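Local atomic coordinates of exopolyphosphatase (Cytophaga hutchinsonii, PDB entry 3MDQ), a protein that probably hydrolyses inorganic polyphosphate from the chain end, releasing orthophosphate, as a member of the Ppx/GppA phosphatase family of the actin-like ATPase clan. Residues A[134-139]-A[205-210]; A[130-135]-A[145-150]; A[213-218]-A[292-297]. One frame throughout, in Å; residues are numbered along the deposited sequence.

All three contacts involve one mixed sheet of an actin-like domain. Interactions 1 and 2 share L134 and A135: strand 133-138 pairs in parallel with 206-210 along one edge and, through the hairpin of interaction 2, antiparallel with 143-148 along the other. The centres of interactions 1 and 2 lie about 9 Å apart. Interaction 3, its centre about 9 Å from that of interaction 1, sets helix 212-225, which follows strand 206-210, over strand 291-295, the neighbour of 206-210. Interactions 2 and 3 do not touch, nearest atoms about 7 Å apart. A sulfate lies about 4 Å from the D137 side chain (nearest atoms), and D215 has a sulfate within about 3 Å, consistent with a phosphate-binding cleft.

Interaction 1: A[134-139]-A[205-210]; sequences LAMDIG and TQLIGC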
ATOM      1  N   LEU A 134      -1.392  10.796 -11.395  1.00  9.43           N
ATOM      2  CA  LEU A 134      -2.091   9.583 -11.010  1.00  9.45           C
ATOM      3  C   LEU A 134      -1.238   8.905  -9.955  1.00 10.31           C
ATOM      4  O   LEU A 134      -0.062   8.538 -10.213  1.00  9.97           O
ATOM      5  CB  LEU A 134      -2.316   8.669 -12.216  1.00  8.60           C
ATOM      6  CG  LEU A 134      -2.900   7.290 -11.913  1.00 11.27           C
ATOM      7  CD1 LEU A 134      -4.322   7.376 -11.311  1.00 11.88           C
ATOM      8  CD2 LEU A 134      -2.874   6.380 -13.189  1.00 11.10           C
ATOM      9  N   ALA A 135      -1.800   8.718  -8.759  1.00  8.23           N
ATOM     10  CA  ALA A 135      -1.147   7.950  -7.717  1.00  8.39           C
ATOM     11  C   ALA A 135      -1.799   6.599  -7.578  1.00 10.11           C
ATOM     12  O   ALA A 135      -3.020   6.496  -7.681  1.00 10.06           O
ATOM     13  CB  ALA A 135      -1.205   8.718  -6.350  1.00  9.96           C
HETATM   14  N   MSE A 136      -0.971   5.575  -7.331  1.00  8.94           N
HETATM   15  CA  MSE A 136      -1.463   4.211  -7.166  1.00 10.48           C
HETATM   16  C   MSE A 136      -0.825   3.515  -5.963  1.00 11.01           C
HETATM   17  O   MSE A 136       0.396   3.574  -5.767  1.00 10.21           O
HETATM   18  CB  MSE A 136      -1.282   3.405  -8.453  1.00 14.36           C
HETATM   19  CG  MSE A 136       0.071   3.200  -8.880  1.00 14.38           C
HETATM   20 SE   MSE A 136       0.073   2.080 -10.565  0.75 13.75          SE
HETATM   21  CE  MSE A 136      -0.533   0.461 -10.050  1.00 15.24           C
ATOM     22  N   ASP A 137      -1.664   2.921  -5.119  1.00 10.59           N
ATOM     23  CA  ASP A 137      -1.237   2.200  -3.930  1.00  9.95           C
ATOM     24  C   ASP A 137      -1.616   0.744  -4.101  1.00 11.05           C
ATOM     25  O   ASP A 137      -2.793   0.431  -4.175  1.00 10.87           O
ATOM     26  CB  ASP A 137      -1.867   2.779  -2.672  1.00 10.61           C
ATOM     27  CG  ASP A 137      -1.354   2.093  -1.412  1.00 14.31           C
ATOM     28  OD1 ASP A 137      -1.534   0.858  -1.274  1.00 16.16           O
ATOM     29  OD2 ASP A 137      -0.732   2.794  -0.579  1.00 13.92           O
ATOM     30  N   ILE A 138      -0.625  -0.124  -4.260  1.00 10.38           N
ATOM     31  CA  ILE A 138      -0.857  -1.567  -4.397  1.00 11.22           C
ATOM     32  C   ILE A 138      -0.638  -2.271  -3.080  1.00 12.12           C
ATOM     33  O   ILE A 138       0.456  -2.177  -2.478  1.00 14.36           O
ATOM     34  CB  ILE A 138       0.096  -2.205  -5.408  1.00 13.96           C
ATOM     35  CG1 ILE A 138      -0.108  -1.574  -6.781  1.00 13.73           C
ATOM     36  CG2 ILE A 138      -0.181  -3.708  -5.474  1.00 16.38           C
ATOM     37  CD1 ILE A 138       0.942  -2.065  -7.803  1.00 17.50           C
ATOM     38  N   GLY A 139      -1.682  -2.904  -2.592  1.00 11.80           N
ATOM     39  CA  GLY A 139      -1.601  -3.683  -1.371  1.00 12.75           C
ATOM     40  C   GLY A 139      -1.936  -5.137  -1.647  1.00 12.24           C
ATOM     41  O   GLY A 139      -2.130  -5.517  -2.796  1.00 12.46           O
ATOM     42  N   THR A 205      -0.359  13.538 -16.254  1.00 12.00           N
ATOM     43  CA  THR A 205       0.899  13.550 -16.956  1.00 12.51           C
ATOM     44  C   THR A 205       2.022  12.922 -16.147  1.00 10.89           C
ATOM     45  O   THR A 205       3.170  12.824 -16.633  1.00 12.56           O
ATOM     46  CB  THR A 205       1.322  15.017 -17.285  1.00 14.32           C
ATOM     47  OG1 THR A 205       1.371  15.785 -16.077  1.00 15.58           O
ATOM     48  CG2 THR A 205       0.340  15.640 -18.261  1.00 19.63           C
ATOM     49  N   GLN A 206       1.724  12.474 -14.922  1.00 10.86           N
ATOM     50  CA  GLN A 206       2.733  11.814 -14.096  1.00 10.21           C
ATOM     51  C   GLN A 206       2.102  10.650 -13.327  1.00 11.10           C
ATOM     52  O   GLN A 206       0.890  10.618 -13.065  1.00 11.40           O
ATOM     53  CB  GLN A 206       3.337  12.770 -13.051  1.00 11.59           C
ATOM     54  CG  GLN A 206       3.983  14.091 -13.597  1.00 18.17           C
ATOM     55  CD  GLN A 206       5.161  13.885 -14.597  1.00 20.14           C
ATOM     56  OE1 GLN A 206       5.361  14.706 -15.507  1.00 30.09           O
ATOM     57  NE2 GLN A 206       5.857  12.801 -14.478  1.00 24.13           N
ATOM     58  N   LEU A 207       2.948   9.675 -13.007  1.00  8.96           N
ATOM     59  CA  LEU A 207       2.570   8.484 -12.249  1.00 10.38           C
ATOM     60  C   LEU A 207       3.370   8.413 -10.959  1.00  8.82           C
ATOM     61  O   LEU A 207       4.614   8.501 -10.944  1.00  9.45           O
ATOM     62  CB  LEU A 207       2.771   7.180 -13.083  1.00 11.41           C
ATOM     63  CG  LEU A 207       2.343   5.869 -12.433  1.00 12.12           C
ATOM     64  CD1 LEU A 207       0.845   5.837 -12.056  1.00 12.85           C
ATOM     65  CD2 LEU A 207       2.676   4.670 -13.362  1.00 16.94           C
ATOM     66  N   ILE A 208       2.673   8.258  -9.844  1.00  8.18           N
ATOM     67  CA  ILE A 208       3.261   8.110  -8.512  1.00  7.70           C
ATOM     68  C   ILE A 208       2.815   6.774  -7.928  1.00  8.87           C
ATOM     69  O   ILE A 208       1.632   6.408  -8.073  1.00 10.28           O
ATOM     70  CB  ILE A 208       2.764   9.227  -7.596  1.00  8.57           C
ATOM     71  CG1 ILE A 208       3.222  10.598  -8.131  1.00 11.45           C
ATOM     72  CG2 ILE A 208       3.227   9.025  -6.146  1.00 11.18           C
ATOM     73  CD1 ILE A 208       2.566  11.810  -7.434  1.00 10.51           C
ATOM     74  N   GLY A 209       3.735   6.028  -7.315  1.00  8.87           N
ATOM     75  CA  GLY A 209       3.396   4.770  -6.653  1.00  9.58           C
ATOM     76  C   GLY A 209       3.749   4.828  -5.194  1.00 10.07           C
ATOM     77  O   GLY A 209       4.746   5.460  -4.815  1.00 10.50           O
ATOM     78  N   CYS A 210       2.955   4.187  -4.346  1.00  9.98           N
ATOM     79  CA  CYS A 210       3.313   4.044  -2.944  1.00  9.07           C
ATOM     80  C   CYS A 210       2.982   2.627  -2.432  1.00 11.51           C
ATOM     81  O   CYS A 210       2.260   1.854  -3.083  1.00 13.03           O
ATOM     82  CB  CYS A 210       2.709   5.143  -2.076  1.00 12.58           C
ATOM     83  SG  CYS A 210       0.922   5.244  -2.162  1.00 14.77           S
TER
HETATM   84  O   HOH W   1       2.708  -0.738  -3.445  1.00 17.88           O
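L134 and L207 stand side by side on one face of a parallel strand pair in the central sheet of this actin-like domain, their side chains pointing the same way. Strands 134-138 and 206-210 run at 23° to each other, and four backbone hydrogen bonds zip them together: L134 N to Q206 O, I208 N to L134 O, M136 N to I208 O and C210 N to M136 O. The first is almost straight, with 179° at the hydrogen, whereas the bond from M136 N is more bent. L134 O and I208 O each also receive a CA-H contact, L207 CA lying 3.3 Å from L134 O.

Apolar side chains pack closely on the leucine face. L207 holds CG anti to its backbone N (chi1 -177°), which brings CD1 within 3.9 Å of L134 CD2. The selenomethionine M136 bends at chi3 and lays its SE atom 4.1 Å from the same L207 CD1, crossing that side chain at a slant; G209, with no side chain, is its partner in the register. Helix 267-286 covers this layer through V283 and L284. On the other face A135 CB meets I208 CB at 4.2 Å, beneath F119 and V122 of helix 111-125.

Toward the C-terminal ends direct pairing gives way to a single bridging water. The last direct bond is that of C210 N; beyond it I138 O and C210 O share water 1, which lies 2.7 Å from C210 O. The solvent side is at the opposite end, with T205 exposed and Q206 partly so; Q206 NE2 is hydrogen-bonded to N290 OD1. D137, near a bound sulfate, swings its carboxylate beside C210: OD2 is hydrogen-bonded to S211 OG and lies 3.4 Å from C210 SG.

Interaction 2: A[130-135]-A[145-150]; sequences DHISLA and FIIGNK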
ATOM      1  N   ASP A 130       0.941  22.069  -9.686  1.00 12.86           N
ATOM      2  CA  ASP A 130      -0.326  21.880 -10.371  1.00 15.25           C
ATOM      3  C   ASP A 130      -0.274  20.718 -11.376  1.00 15.36           C
ATOM      4  O   ASP A 130      -1.146  20.605 -12.231  1.00 18.48           O
ATOM      5  CB  ASP A 130      -0.764  23.189 -11.068  1.00 18.23           C
ATOM      6  CG  ASP A 130       0.218  23.664 -12.094  1.00 25.91           C
ATOM      7  OD1 ASP A 130       1.361  23.128 -12.200  1.00 26.14           O
ATOM      8  OD2 ASP A 130      -0.150  24.640 -12.798  1.00 31.16           O
ATOM      9  N   HIS A 131       0.743  19.865 -11.305  1.00 13.28           N
ATOM     10  CA  HIS A 131       0.854  18.775 -12.261  1.00 11.42           C
ATOM     11  C   HIS A 131      -0.184  17.701 -11.950  1.00 12.32           C
ATOM     12  O   HIS A 131      -0.190  17.157 -10.839  1.00 13.49           O
ATOM     13  CB  HIS A 131       2.261  18.133 -12.243  1.00 12.39           C
ATOM     14  CG  HIS A 131       3.364  19.101 -12.541  1.00 18.06           C
ATOM     15  ND1 HIS A 131       4.691  18.826 -12.283  1.00 19.09           N
ATOM     16  CD2 HIS A 131       3.329  20.365 -13.035  1.00 23.84           C
ATOM     17  CE1 HIS A 131       5.432  19.863 -12.646  1.00 18.72           C
ATOM     18  NE2 HIS A 131       4.629  20.817 -13.095  1.00 18.59           N
ATOM     19  N   ILE A 132      -1.044  17.408 -12.920  1.00 11.64           N
ATOM     20  CA  ILE A 132      -2.122  16.401 -12.723  1.00  9.61           C
ATOM     21  C   ILE A 132      -1.454  15.029 -12.687  1.00 10.78           C
ATOM     22  O   ILE A 132      -0.781  14.614 -13.640  1.00 10.92           O
ATOM     23  CB  ILE A 132      -3.158  16.464 -13.844  1.00 11.26           C
ATOM     24  CG1 ILE A 132      -3.768  17.857 -13.981  1.00 19.32           C
ATOM     25  CG2 ILE A 132      -4.275  15.436 -13.621  1.00 14.03           C
ATOM     26  CD1 ILE A 132      -4.317  18.377 -12.759  1.00 23.78           C
ATOM     27  N   SER A 133      -1.606  14.352 -11.564  1.00  9.86           N
ATOM     28  CA  SER A 133      -0.845  13.158 -11.290  1.00  9.91           C
ATOM     29  C   SER A 133      -1.793  12.004 -10.979  1.00  9.14           C
ATOM     30  O   SER A 133      -2.826  12.199 -10.332  1.00 10.27           O
ATOM     31  CB  SER A 133       0.074  13.398 -10.088  1.00 11.03           C
ATOM     32  OG  SER A 133       0.866  14.597 -10.327  1.00 11.64           O
ATOM     33  N   LEU A 134      -1.392  10.796 -11.395  1.00  9.43           N
ATOM     34  CA  LEU A 134      -2.091   9.583 -11.010  1.00  9.45           C
ATOM     35  C   LEU A 134      -1.238   8.905  -9.955  1.00 10.31           C
ATOM     36  O   LEU A 134      -0.062   8.538 -10.213  1.00  9.97           O
ATOM     37  CB  LEU A 134      -2.316   8.669 -12.216  1.00  8.60           C
ATOM     38  CG  LEU A 134      -2.900   7.290 -11.913  1.00 11.27           C
ATOM     39  CD1 LEU A 134      -4.322   7.376 -11.311  1.00 11.88           C
ATOM     40  CD2 LEU A 134      -2.874   6.380 -13.189  1.00 11.10           C
ATOM     41  N   ALA A 135      -1.800   8.718  -8.759  1.00  8.23           N
ATOM     42  CA  ALA A 135      -1.147   7.950  -7.717  1.00  8.39           C
ATOM     43  C   ALA A 135      -1.799   6.599  -7.578  1.00 10.11           C
ATOM     44  O   ALA A 135      -3.020   6.496  -7.681  1.00 10.06           O
ATOM     45  CB  ALA A 135      -1.205   8.718  -6.350  1.00  9.96           C
ATOM     46  N   PHE A 145      -6.452   4.147  -6.719  1.00  8.93           N
ATOM     47  CA  PHE A 145      -5.989   5.076  -7.713  1.00  7.84           C
ATOM     48  C   PHE A 145      -6.582   6.434  -7.423  1.00  8.53           C
ATOM     49  O   PHE A 145      -7.793   6.532  -7.116  1.00  9.02           O
ATOM     50  CB  PHE A 145      -6.429   4.653  -9.090  1.00  7.97           C
ATOM     51  CG  PHE A 145      -5.804   3.374  -9.587  1.00  8.25           C
ATOM     52  CD1 PHE A 145      -4.569   3.382 -10.171  1.00  9.81           C
ATOM     53  CD2 PHE A 145      -6.493   2.182  -9.488  1.00 11.04           C
ATOM     54  CE1 PHE A 145      -4.001   2.208 -10.623  1.00  9.27           C
ATOM     55  CE2 PHE A 145      -5.937   1.023  -9.964  1.00  9.64           C
ATOM     56  CZ  PHE A 145      -4.710   1.029 -10.538  1.00  9.36           C
ATOM     57  N   ILE A 146      -5.746   7.474  -7.475  1.00  7.94           N
ATOM     58  CA  ILE A 146      -6.186   8.834  -7.237  1.00  7.96           C
ATOM     59  C   ILE A 146      -5.601   9.770  -8.301  1.00  8.83           C
ATOM     60  O   ILE A 146      -4.381   9.694  -8.576  1.00  8.88           O
ATOM     61  CB  ILE A 146      -5.757   9.369  -5.850  1.00  7.68           C
ATOM     62  CG1 ILE A 146      -6.069   8.386  -4.716  1.00  9.92           C
ATOM     63  CG2 ILE A 146      -6.390  10.757  -5.584  1.00  9.27           C
ATOM     64  CD1 ILE A 146      -4.912   7.517  -4.329  1.00  8.82           C
ATOM     65  N   ILE A 147      -6.430  10.632  -8.905  1.00  7.79           N
ATOM     66  CA  ILE A 147      -5.953  11.647  -9.816  1.00  7.47           C
ATOM     67  C   ILE A 147      -6.082  12.990  -9.131  1.00  8.05           C
ATOM     68  O   ILE A 147      -7.151  13.308  -8.672  1.00  9.01           O
ATOM     69  CB  ILE A 147      -6.682  11.632 -11.150  1.00  8.49           C
ATOM     70  CG1 ILE A 147      -6.454  10.316 -11.889  1.00  9.61           C
ATOM     71  CG2 ILE A 147      -6.275  12.841 -12.028  1.00 11.02           C
ATOM     72  CD1 ILE A 147      -7.282  10.110 -13.145  1.00 11.69           C
ATOM     73  N   GLY A 148      -4.979  13.722  -9.018  1.00  9.50           N
ATOM     74  CA  GLY A 148      -5.009  15.013  -8.356  1.00  9.91           C
ATOM     75  C   GLY A 148      -3.714  15.759  -8.454  1.00  9.92           C
ATOM     76  O   GLY A 148      -2.844  15.452  -9.280  1.00 10.45           O
ATOM     77  N   ASN A 149      -3.574  16.770  -7.593  1.00 10.84           N
ATOM     78  CA  ASN A 149      -2.367  17.619  -7.555  1.00 10.26           C
ATOM     79  C   ASN A 149      -2.143  18.076  -6.146  1.00 11.25           C
ATOM     80  O   ASN A 149      -2.634  17.448  -5.243  1.00 10.89           O
ATOM     81  CB  ASN A 149      -2.501  18.778  -8.558  1.00 11.31           C
ATOM     82  CG  ASN A 149      -3.713  19.656  -8.275  1.00 11.72           C
ATOM     83  OD1 ASN A 149      -4.174  19.774  -7.149  1.00 12.10           O
ATOM     84  ND2 ASN A 149      -4.215  20.306  -9.318  1.00 19.59           N
ATOM     85  N   LYS A 150      -1.372  19.149  -5.930  1.00 11.57           N
ATOM     86  CA  LYS A 150      -0.988  19.526  -4.591  1.00 12.80           C
ATOM     87  C   LYS A 150      -2.152  19.931  -3.717  1.00 15.03           C
ATOM     88  O   LYS A 150      -2.043  19.872  -2.479  1.00 19.69           O
ATOM     89  CB  LYS A 150       0.046  20.673  -4.593  1.00 13.94           C
ATOM     90  CG  LYS A 150      -0.479  22.031  -5.001  1.00 18.62           C
ATOM     91  CD  LYS A 150       0.635  23.080  -4.798  1.00 22.93           C
ATOM     92  CE  LYS A 150       0.164  24.489  -5.127  1.00 31.34           C
ATOM     93  NZ  LYS A 150       1.299  25.453  -4.999  1.00 37.43           N
TER
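I132, just before the strand, presses CG2 against I147 CG2 at 3.6 Å, where strands 133-138 and 143-148 form an antiparallel hairpin within the sheet, with 153-159 outside it. Strands 133-135 and 145-148 run at 160° to each other, and two hydrogen-bonded pairs flank the non-hydrogen-bonded pair L134-I147. In the first, S133 N gives to G148 O and G148 N returns a bond of 2.9 Å to S133 O; in the second, A135 N gives to I146 O and I146 N to A135 O. The carbonyls of G148 and I146 are met nearly head-on, while those of S133 and A135 take their donors in the carbonyl plane.

Three of these acceptors collect a second, weaker partner. S133 O lies 3.2 Å from I147 CA, I146 O faces L134 CA, and A135 O faces F145 CA. At the non-hydrogen-bonded pair the backbone polar groups turn outward: L134 turns its N and O to the strand on the other side, and I147 bonds to L154 of strand 153-159.

S133 keeps its hydroxyl within its own segment. With OG beside the backbone N (chi1 -53°), it donates to H131 O at 2.8 Å, approaching from above the carbonyl plane. N149 lays CB 3.6 Å from that same H131 O and spends OD1 on N151 N, while its backbone O accepts from Q123 NE2.

Carbon fills the remainder. L134 CD1 touches I147 CG1 at 3.7 Å and also reaches F145 CB, under a lid formed by L195 and A198 of helix 193-202; I146 and A135 meet F119 on the opposite face. Main-chain bonds thus fix the register of the hairpin, and its buried side chains are mostly hydrocarbon, with S133 OG and N149 OD1 supplied by H131 O and N151 N.

Interaction 3: A[213-218]-A[292-297]; sequences TFDTLA and ITVSTY
I292 sets CG2, in one of its two conformers, against the ring of F214, 4.0 Å from CE1, and the two side chains cross at about a right angle. T293 turns away, and its backbone joins L207 and G209 of the neighbouring strand. V294 then faces the helix: with CG1 anti to the backbone N (chi1 175°), both methyls lie near F214 O, CG2 at 3.8 Å, and CG1 is also 4.1 Å from F214 CB, with A218 CB beyond. Here helix 213-218 crosses strand 292-295 at 113°, a helix-on-sheet layer of the actin-like fold, backed by I280 of helix 267-286. Cutting V294 back to an alanine is likely to open a gap at F214 and A218 and leave the phenyl ring less firmly seated. S295 points its side chain away, donating OG to a lone pair of Y297 O at 2.8 Å, while its carbonyl turns to the helix and accepts a hydrogen bond from water 2, which also donates to D215 OD1 at 2.8 Å. Water 3 lies 2.8 Å from T296 O and 3.2 Å from D215 OD2, whose carboxylate is near a sulfate. Y297 departs toward helix 111-125, its OH hydrogen-bonded to a glycerol.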
ATOM      1  N   THR A 213       5.240  -2.655  -2.598  1.00 12.95           N
ATOM      2  CA  THR A 213       5.759  -3.032  -3.911  1.00 12.43           C
ATOM      3  C   THR A 213       6.646  -1.920  -4.463  1.00 10.50           C
ATOM      4  O   THR A 213       7.773  -2.145  -4.899  1.00 12.41           O
ATOM      5  CB  THR A 213       4.669  -3.366  -4.910  1.00 15.53           C
ATOM      6  OG1 THR A 213       3.980  -4.542  -4.457  1.00 17.26           O
ATOM      7  CG2 THR A 213       5.230  -3.643  -6.295  1.00 15.56           C
ATOM      8  N   PHE A 214       6.143  -0.696  -4.441  1.00 11.71           N
ATOM      9  CA  PHE A 214       6.924   0.415  -4.950  1.00 10.40           C
ATOM     10  C   PHE A 214       8.178   0.695  -4.112  1.00  9.67           C
ATOM     11  O   PHE A 214       9.221   1.011  -4.667  1.00 10.05           O
ATOM     12  CB  PHE A 214       6.027   1.647  -5.082  1.00 10.57           C
ATOM     13  CG  PHE A 214       5.120   1.619  -6.285  1.00  9.96           C
ATOM     14  CD1 PHE A 214       5.611   1.915  -7.547  1.00  9.25           C
ATOM     15  CD2 PHE A 214       3.749   1.343  -6.153  1.00 10.92           C
ATOM     16  CE1 PHE A 214       4.790   1.893  -8.643  1.00 13.74           C
ATOM     17  CE2 PHE A 214       2.911   1.345  -7.243  1.00 11.38           C
ATOM     18  CZ  PHE A 214       3.410   1.620  -8.496  1.00 11.70           C
ATOM     19  N   ASP A 215       8.101   0.539  -2.796  1.00 10.71           N
ATOM     20  CA  ASP A 215       9.277   0.716  -1.936  1.00 11.07           C
ATOM     21  C   ASP A 215      10.331  -0.304  -2.315  1.00  9.46           C
ATOM     22  O   ASP A 215      11.515   0.022  -2.433  1.00 11.63           O
ATOM     23  CB  ASP A 215       8.944   0.536  -0.448  1.00 15.25           C
ATOM     24  CG  ASP A 215       8.045   1.609   0.111  1.00 17.92           C
ATOM     25  OD1 ASP A 215       7.922   2.684  -0.479  1.00 15.11           O
ATOM     26  OD2 ASP A 215       7.463   1.368   1.222  1.00 20.57           O
ATOM     27  N   THR A 216       9.894  -1.555  -2.547  1.00 10.68           N
ATOM     28  CA  THR A 216      10.845  -2.603  -2.949  1.00 11.69           C
ATOM     29  C   THR A 216      11.493  -2.322  -4.312  1.00  8.91           C
ATOM     30  O   THR A 216      12.708  -2.539  -4.496  1.00 11.12           O
ATOM     31  CB  THR A 216      10.202  -4.006  -2.878  1.00 14.49           C
ATOM     32  OG1 THR A 216      10.030  -4.348  -1.493  1.00 20.16           O
ATOM     33  CG2 THR A 216      11.083  -5.083  -3.539  1.00 17.88           C
ATOM     34  N   LEU A 217      10.724  -1.808  -5.276  1.00 10.42           N
ATOM     35  CA  LEU A 217      11.282  -1.472  -6.574  1.00 10.71           C
ATOM     36  C   LEU A 217      12.355  -0.393  -6.414  1.00  9.83           C
ATOM     37  O   LEU A 217      13.428  -0.483  -7.017  1.00 11.30           O
ATOM     38  CB  LEU A 217      10.220  -1.022  -7.585  1.00 12.22           C
ATOM     39  CG  LEU A 217       9.159  -2.092  -7.922  1.00 13.81           C
ATOM     40  CD1 LEU A 217       8.069  -1.473  -8.802  1.00 16.07           C
ATOM     41  CD2 LEU A 217       9.867  -3.313  -8.585  1.00 16.65           C
ATOM     42  N   ALA A 218      12.058   0.623  -5.611  1.00  9.51           N
ATOM     43  CA  ALA A 218      13.034   1.651  -5.345  1.00 10.19           C
ATOM     44  C   ALA A 218      14.300   1.068  -4.715  1.00 12.30           C
ATOM     45  O   ALA A 218      15.418   1.379  -5.144  1.00 10.15           O
ATOM     46  CB  ALA A 218      12.443   2.750  -4.472  1.00 11.50           C
ATOM     47  N   ILE A 292       8.461   7.052 -13.080  0.50  9.20           N
ATOM     48  CA  ILE A 292       7.594   6.795 -11.924  0.50 10.20           C
ATOM     49  C   ILE A 292       8.223   7.438 -10.714  0.50  8.43           C
ATOM     50  O   ILE A 292       9.426   7.319 -10.492  0.50  9.56           O
ATOM     51  CB  ILE A 292       7.389   5.300 -11.629  0.50 10.84           C
ATOM     52  CG1 ILE A 292       7.090   4.531 -12.923  0.50 11.70           C
ATOM     53  CG2 ILE A 292       6.263   5.116 -10.555  0.50 12.53           C
ATOM     54  CD1 ILE A 292       7.087   2.962 -12.764  0.50 11.63           C
ATOM     55  N   THR A 293       7.419   8.162  -9.933  1.00  8.24           N
ATOM     56  CA  THR A 293       7.913   8.693  -8.641  1.00  7.49           C
ATOM     57  C   THR A 293       7.356   7.817  -7.525  1.00  8.89           C
ATOM     58  O   THR A 293       6.150   7.661  -7.419  1.00  9.86           O
ATOM     59  CB  THR A 293       7.565  10.159  -8.427  1.00 11.15           C
ATOM     60  OG1 THR A 293       8.262  10.943  -9.414  1.00 13.33           O
ATOM     61  CG2 THR A 293       8.036  10.616  -7.072  1.00 11.54           C
ATOM     62  N   VAL A 294       8.241   7.211  -6.728  1.00 10.41           N
ATOM     63  CA  VAL A 294       7.829   6.472  -5.553  1.00  9.78           C
ATOM     64  C   VAL A 294       7.668   7.455  -4.367  1.00  9.87           C
ATOM     65  O   VAL A 294       8.595   8.198  -4.040  1.00  9.67           O
ATOM     66  CB  VAL A 294       8.828   5.376  -5.202  1.00  9.89           C
ATOM     67  CG1 VAL A 294       8.425   4.706  -3.877  1.00  8.92           C
ATOM     68  CG2 VAL A 294       8.915   4.401  -6.387  1.00  9.71           C
ATOM     69  N   SER A 295       6.473   7.503  -3.795  1.00  9.88           N
ATOM     70  CA  SER A 295       6.232   8.184  -2.527  1.00  7.60           C
ATOM     71  C   SER A 295       6.507   7.212  -1.384  1.00  8.42           C
ATOM     72  O   SER A 295       5.906   6.154  -1.352  1.00  9.76           O
ATOM     73  CB  SER A 295       4.780   8.692  -2.434  1.00  9.45           C
ATOM     74  OG  SER A 295       4.429   9.038  -1.094  1.00  9.73           O
ATOM     75  N   THR A 296       7.351   7.608  -0.441  1.00  8.33           N
ATOM     76  CA  THR A 296       7.576   6.747   0.738  1.00 10.15           C
ATOM     77  C   THR A 296       6.473   6.881   1.778  1.00 10.95           C
ATOM     78  O   THR A 296       6.464   6.115   2.732  1.00 13.56           O
ATOM     79  CB  THR A 296       8.925   6.982   1.393  1.00 12.19           C
ATOM     80  OG1 THR A 296       8.933   8.279   1.985  1.00 13.78           O
ATOM     81  CG2 THR A 296      10.073   6.861   0.355  1.00 15.80           C
ATOM     82  N   TYR A 297       5.562   7.830   1.583  1.00  8.88           N
ATOM     83  CA  TYR A 297       4.358   7.996   2.438  1.00  7.68           C
ATOM     84  C   TYR A 297       3.169   7.337   1.792  1.00  9.72           C
ATOM     85  O   TYR A 297       3.002   7.368   0.564  1.00 11.14           O
ATOM     86  CB  TYR A 297       4.032   9.470   2.619  1.00  9.30           C
ATOM     87  CG  TYR A 297       4.964  10.269   3.499  1.00 10.04           C
ATOM     88  CD1 TYR A 297       6.168   9.746   3.983  1.00  9.80           C
ATOM     89  CD2 TYR A 297       4.643  11.570   3.831  1.00 10.81           C
ATOM     90  CE1 TYR A 297       6.985  10.496   4.788  1.00 13.35           C
ATOM     91  CE2 TYR A 297       5.453  12.312   4.639  1.00 13.78           C
ATOM     92  CZ  TYR A 297       6.630  11.771   5.102  1.00 13.77           C
ATOM     93  OH  TYR A 297       7.441  12.554   5.908  1.00 14.93           O
TER
HETATM   94  O   HOH W   2       5.456   3.918   0.101  1.00 14.89           O
HETATM   95  O   HOH W   3       7.956   3.758   3.256  1.00 33.82           O